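Local coordinates for sugar ABC transporter substrate-binding protein (Treponema pallidum subsp. pallidum, PDB 5U2P) that probably binds a still unidentified ligand, perhaps a sugar, in the periplasm and hands it to an ABC transporter for uptake, at residues H97-P101 / Y102-V106; R247-R250 / V251-I255. One frame throughout, in Å; residues are numbered along the deposited sequence.

Contact 1: H97-P101 / Y102-V106; sequences HALDP and YLYFV
D100 OD1 accepts from the backbone N of Y102 at 3.0 Å, the polar bond by which D100, as N-cap, fixes the start of this short helix. The N-H meets the oxygen from above the carboxylate plane rather than within it. D100 CG stands anti to its own backbone N (chi1 -172°), which carries the carboxylate forward over the first turn. D100 OD1 also lies at the edge of the Y102 ring, in its plane, 3.5 Å from Y102 CD1, with the ring and carboxylate planes 73° apart. The far end of that ring is held elsewhere: Y102 OH hydrogen-bonds to D123.

Backbone bonds close the turn. D100 O takes L103 N at 3.0 Å and, weakly, Y104 N, while P101 O receives F105 N at 2.9 Å.

Apolar contacts make up the rest, with L99 and F105 buried. L99 CD1 touches the edge of the F105 ring at CZ, 3.9 Å away, the two side chains crossing at about a right angle. P101 CB lies 3.9 Å from F105 CD2, and P101 CG rests near Y102 CD1. Beyond these segments F105 packs on V89 and V91 of strand 88-92 and on F129, and L99 on helix 72-81. An Asp N-cap followed by proline in the first turn is a classic helix start, here opening the single-turn helix 101-104 beside the five-stranded sheet.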
loop_
_atom_site.group_PDB
_atom_site.type_symbol
_atom_site.label_atom_id
_atom_site.label_comp_id
_atom_site.label_asym_id
_atom_site.label_seq_id
_atom_site.Cartn_x
_atom_site.Cartn_y
_atom_site.Cartn_z
ATOM N N HIS A 97 -9.778 10.332 7.041
ATOM C CA HIS A 97 -9.436 11.444 7.929
ATOM C C HIS A 97 -10.111 11.301 9.304
ATOM O O HIS A 97 -10.472 12.304 9.915
ATOM C CB HIS A 97 -9.863 12.791 7.316
ATOM C CG HIS A 97 -9.564 12.950 5.851
ATOM N ND1 HIS A 97 -10.503 12.709 4.864
ATOM C CD2 HIS A 97 -8.456 13.392 5.207
ATOM C CE1 HIS A 97 -9.977 12.971 3.682
ATOM N NE2 HIS A 97 -8.735 13.388 3.860
ATOM N N ALA A 98 -10.311 10.067 9.763
ATOM C CA ALA A 98 -10.937 9.784 11.065
ATOM C C ALA A 98 -12.397 10.250 11.171
ATOM O O ALA A 98 -12.971 10.277 12.274
ATOM C CB ALA A 98 -10.112 10.407 12.189
ATOM N N LEU A 99 -13.000 10.600 10.038
ATOM C CA LEU A 99 -14.417 10.949 9.975
ATOM C C LEU A 99 -15.300 9.721 10.187
ATOM O O LEU A 99 -14.942 8.621 9.779
ATOM C CB LEU A 99 -14.748 11.591 8.621
ATOM C CG LEU A 99 -14.054 12.919 8.295
ATOM C CD1 LEU A 99 -14.212 13.278 6.807
ATOM C CD2 LEU A 99 -14.598 14.030 9.172
ATOM N N ASP A 100 -16.458 9.907 10.816
ATOM C CA ASP A 100 -17.425 8.818 10.973
ATOM C C ASP A 100 -18.245 8.649 9.701
ATOM O O ASP A 100 -19.158 9.451 9.420
ATOM C CB ASP A 100 -18.368 9.082 12.166
ATOM C CG ASP A 100 -19.260 7.890 12.479
ATOM O OD1 ASP A 100 -19.354 6.963 11.649
ATOM O OD2 ASP A 100 -19.875 7.875 13.559
ATOM N N PRO A 101 -17.947 7.607 8.903
ATOM C CA PRO A 101 -18.686 7.509 7.638
ATOM C C PRO A 101 -20.189 7.270 7.796
ATOM O O PRO A 101 -20.943 7.557 6.873
ATOM C CB PRO A 101 -18.021 6.305 6.945
ATOM C CG PRO A 101 -17.548 5.455 8.081
ATOM C CD PRO A 101 -17.108 6.421 9.141
ATOM N N TYR A 102 -20.622 6.748 8.946
ATOM C CA TYR A 102 -22.044 6.447 9.140
ATOM C C TYR A 102 -22.826 7.735 9.403
ATOM O O TYR A 102 -24.054 7.771 9.282
ATOM C CB TYR A 102 -22.214 5.424 10.274
ATOM C CG TYR A 102 -21.546 4.117 9.896
ATOM C CD1 TYR A 102 -20.247 3.843 10.284
ATOM C CD2 TYR A 102 -22.196 3.200 9.072
ATOM C CE1 TYR A 102 -19.618 2.667 9.907
ATOM C CE2 TYR A 102 -21.579 2.019 8.692
ATOM C CZ TYR A 102 -20.292 1.761 9.108
ATOM O OH TYR A 102 -19.665 0.602 8.718
ATOM N N LEU A 103 -22.094 8.795 9.738
ATOM C CA LEU A 103 -22.661 10.137 9.875
ATOM C C LEU A 103 -22.700 10.917 8.574
ATOM O O LEU A 103 -23.627 11.696 8.344
ATOM C CB LEU A 103 -21.845 10.955 10.876
ATOM C CG LEU A 103 -22.547 11.447 12.135
ATOM C CD1 LEU A 103 -22.969 10.260 12.982
ATOM C CD2 LEU A 103 -21.622 12.380 12.905
ATOM N N TYR A 104 -21.683 10.729 7.736
ATOM C CA TYR A 104 -21.457 11.664 6.631
ATOM C C TYR A 104 -21.519 11.096 5.227
ATOM O O TYR A 104 -21.763 11.857 4.293
ATOM C CB TYR A 104 -20.104 12.332 6.800
ATOM C CG TYR A 104 -20.004 13.192 8.038
ATOM C CD1 TYR A 104 -20.850 14.275 8.212
ATOM C CD2 TYR A 104 -19.049 12.931 9.006
ATOM C CE1 TYR A 104 -20.757 15.067 9.330
ATOM C CE2 TYR A 104 -18.947 13.717 10.125
ATOM C CZ TYR A 104 -19.806 14.784 10.278
ATOM O OH TYR A 104 -19.723 15.581 11.386
ATOM N N PHE A 105 -21.276 9.794 5.066
ATOM C CA PHE A 105 -21.138 9.215 3.723
ATOM C C PHE A 105 -22.126 8.103 3.401
ATOM O O PHE A 105 -22.531 7.336 4.255
ATOM C CB PHE A 105 -19.731 8.678 3.532
ATOM C CG PHE A 105 -18.661 9.703 3.779
ATOM C CD1 PHE A 105 -18.764 10.963 3.209
ATOM C CD2 PHE A 105 -17.566 9.415 4.563
ATOM C CE1 PHE A 105 -17.793 11.925 3.438
ATOM C CE2 PHE A 105 -16.589 10.374 4.803
ATOM C CZ PHE A 105 -16.708 11.628 4.235
ATOM N N VAL A 106 -22.456 7.987 2.125
ATOM C CA VAL A 106 -23.322 6.908 1.664
ATOM C C VAL A 106 -22.554 5.596 1.596
ATOM O O VAL A 106 -21.466 5.537 1.022
ATOM C CB VAL A 106 -23.910 7.222 0.282
ATOM C CG1 VAL A 106 -24.780 6.059 -0.193
ATOM C CG2 VAL A 106 -24.706 8.512 0.342
#

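Contact 2: R247-R250 / V251-I255; sequences RTAR and VREII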
loop_
_atom_site.group_PDB
_atom_site.type_symbol
_atom_site.label_atom_id
_atom_site.label_comp_id
_atom_site.label_asym_id
_atom_site.label_seq_id
_atom_site.Cartn_x
_atom_site.Cartn_y
_atom_site.Cartn_z
ATOM N N ARG A 247 20.935 -0.513 5.807
ATOM C CA ARG A 247 19.498 -0.301 5.832
ATOM C C ARG A 247 19.117 1.176 5.647
ATOM O O ARG A 247 17.979 1.475 5.298
ATOM C CB ARG A 247 18.890 -0.833 7.140
ATOM C CG ARG A 247 17.359 -0.695 7.200
ATOM C CD ARG A 247 16.733 -1.402 8.405
ATOM N NE ARG A 247 17.062 -0.758 9.678
ATOM C CZ ARG A 247 16.447 0.321 10.158
ATOM N NH1 ARG A 247 15.470 0.897 9.471
ATOM N NH2 ARG A 247 16.817 0.832 11.329
ATOM N N THR A 248 20.063 2.093 5.864
ATOM C CA THR A 248 19.802 3.526 5.674
ATOM C C THR A 248 20.034 3.963 4.219
ATOM O O THR A 248 20.016 5.163 3.903
ATOM C CB THR A 248 20.682 4.397 6.604
ATOM O OG1 THR A 248 20.414 5.782 6.367
ATOM C CG2 THR A 248 22.148 4.143 6.379
ATOM N N ALA A 249 20.242 2.984 3.341
ATOM C CA ALA A 249 20.488 3.251 1.930
ATOM C C ALA A 249 19.277 3.882 1.293
ATOM O O ALA A 249 18.150 3.400 1.458
ATOM C CB ALA A 249 20.853 1.976 1.184
ATOM N N ARG A 250 19.519 4.949 0.548
ATOM C CA ARG A 250 18.455 5.658 -0.139
ATOM C C ARG A 250 17.971 4.857 -1.345
ATOM O O ARG A 250 18.698 4.036 -1.886
ATOM C CB ARG A 250 18.936 7.039 -0.583
ATOM C CG ARG A 250 19.183 7.997 0.572
ATOM C CD ARG A 250 20.029 9.186 0.137
ATOM N NE ARG A 250 19.406 9.952 -0.941
ATOM C CZ ARG A 250 19.981 10.980 -1.560
ATOM N NH1 ARG A 250 21.201 11.371 -1.210
ATOM N NH2 ARG A 250 19.339 11.616 -2.533
ATOM N N VAL A 251 16.736 5.101 -1.757
ATOM C CA VAL A 251 16.190 4.435 -2.932
ATOM C C VAL A 251 17.092 4.651 -4.142
ATOM O O VAL A 251 17.325 3.720 -4.935
ATOM C CB VAL A 251 14.745 4.934 -3.225
ATOM C CG1 VAL A 251 14.296 4.512 -4.623
ATOM C CG2 VAL A 251 13.796 4.392 -2.191
ATOM N N ARG A 252 17.610 5.870 -4.299
ATOM C CA ARG A 252 18.492 6.191 -5.429
ATOM C C ARG A 252 19.732 5.278 -5.449
ATOM O O ARG A 252 20.249 4.929 -6.513
ATOM C CB ARG A 252 18.918 7.666 -5.367
ATOM C CG ARG A 252 19.911 8.115 -6.439
ATOM C CD ARG A 252 21.046 8.950 -5.841
ATOM N NE ARG A 252 20.611 10.300 -5.491
ATOM C CZ ARG A 252 20.840 11.391 -6.218
ATOM N NH1 ARG A 252 21.517 11.326 -7.360
ATOM N NH2 ARG A 252 20.389 12.564 -5.795
ATOM N N GLU A 253 20.212 4.917 -4.261
ATOM C CA GLU A 253 21.383 4.069 -4.130
ATOM C C GLU A 253 21.063 2.620 -4.488
ATOM O O GLU A 253 21.837 1.961 -5.169
ATOM C CB GLU A 253 21.954 4.177 -2.715
ATOM C CG GLU A 253 22.422 5.582 -2.413
ATOM C CD GLU A 253 22.990 5.744 -1.019
ATOM O OE1 GLU A 253 22.197 5.789 -0.052
ATOM O OE2 GLU A 253 24.233 5.833 -0.890
ATOM N N ILE A 254 19.904 2.135 -4.069
ATOM C CA ILE A 254 19.441 0.813 -4.466
ATOM C C ILE A 254 19.328 0.720 -5.981
ATOM O O ILE A 254 19.778 -0.251 -6.576
ATOM C CB ILE A 254 18.064 0.491 -3.828
ATOM C CG1 ILE A 254 18.179 0.331 -2.315
ATOM C CG2 ILE A 254 17.409 -0.729 -4.484
ATOM C CD1 ILE A 254 19.080 -0.749 -1.857
ATOM N N ILE A 255 18.713 1.719 -6.608
ATOM C CA ILE A 255 18.571 1.720 -8.051
ATOM C C ILE A 255 19.942 1.684 -8.733
ATOM O O ILE A 255 20.170 0.917 -9.692
ATOM C CB ILE A 255 17.768 2.952 -8.530
ATOM C CG1 ILE A 255 16.332 2.889 -8.004
ATOM C CG2 ILE A 255 17.769 3.026 -10.052
ATOM C CD1 ILE A 255 15.579 4.196 -8.101
HETATM O O HOH W 1 22.115 6.767 2.436
#
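From its CB outward, the side chain of E253 turns back over the start of its own helix to meet R250, the N-cap residue. E253 CB sits 3.4 Å from R250 O, the carbonyl oxygen that the helix uses for its first backbone bonds. CG then stands beside the backbone N of E253 (chi1 -63°), and the chain beyond it is extended, which brings the carboxylate alongside the segment entering the helix. At the tip, E253 OE1 accepts from R250 N at 2.9 Å. This bond is nearly straight, with an N-H...O angle of 169°, and uses the anti lone pair, on the side away from OE2. It is the half of a capping box given by a glutamate at N3; the reciprocal bond is absent, the N-cap residue being an arginine. E253 OE1 also lies 3.5 Å from R250 CB, and a water donates to it while donating to T248 O as well, so two donors grip this one oxygen. The guanidinium of R250 is not paired with it: R250 NE stays 5.1 Å from E253 OE1, a separation at which the opposite charges may still attract each other weakly.

R250 O in turn accepts from I254 N at 3.1 Å, nearly along the C=O axis, and more weakly from E253 N. The R250 side chain runs beside that of R252, both pointing the same way. There R250 NH2 approaches the R252 guanidinium at its edge, 3.5 Å from R252 NE, with the two planes almost perpendicular; the like charges would probably disfavour this closeness.

The polar side of the turn is thus at the surface, while the other side faces the fold. I254 reaches I263 and Y266 of strand 263-267, V251 leans on V272 of helix 270-279 and on S183, and A249 is joined by backbone hydrogen bonding to T184, just beyond strand 178-181.

In the fold
Two helix starts, met one after the other along the chain, illustrate how loops enter helices in the two halves of a solute-binding protein. Contact 1 comes first, closing the loop that leaves strand 88-92 and leading into helix 101-104, by the five-stranded mixed sheet that includes strand 307-311. The chain then builds strand 138-145 and several helices before contact 2 ends the loop after helix 227-238 and opens helix 251-258, against the other mixed sheet through strand 263-267. The contacts are in series, neither nesting nor crossing. They lie on opposite sides of the chain's centre and do not touch; the centres of contact 1 and contact 2 are about 39 Å apart.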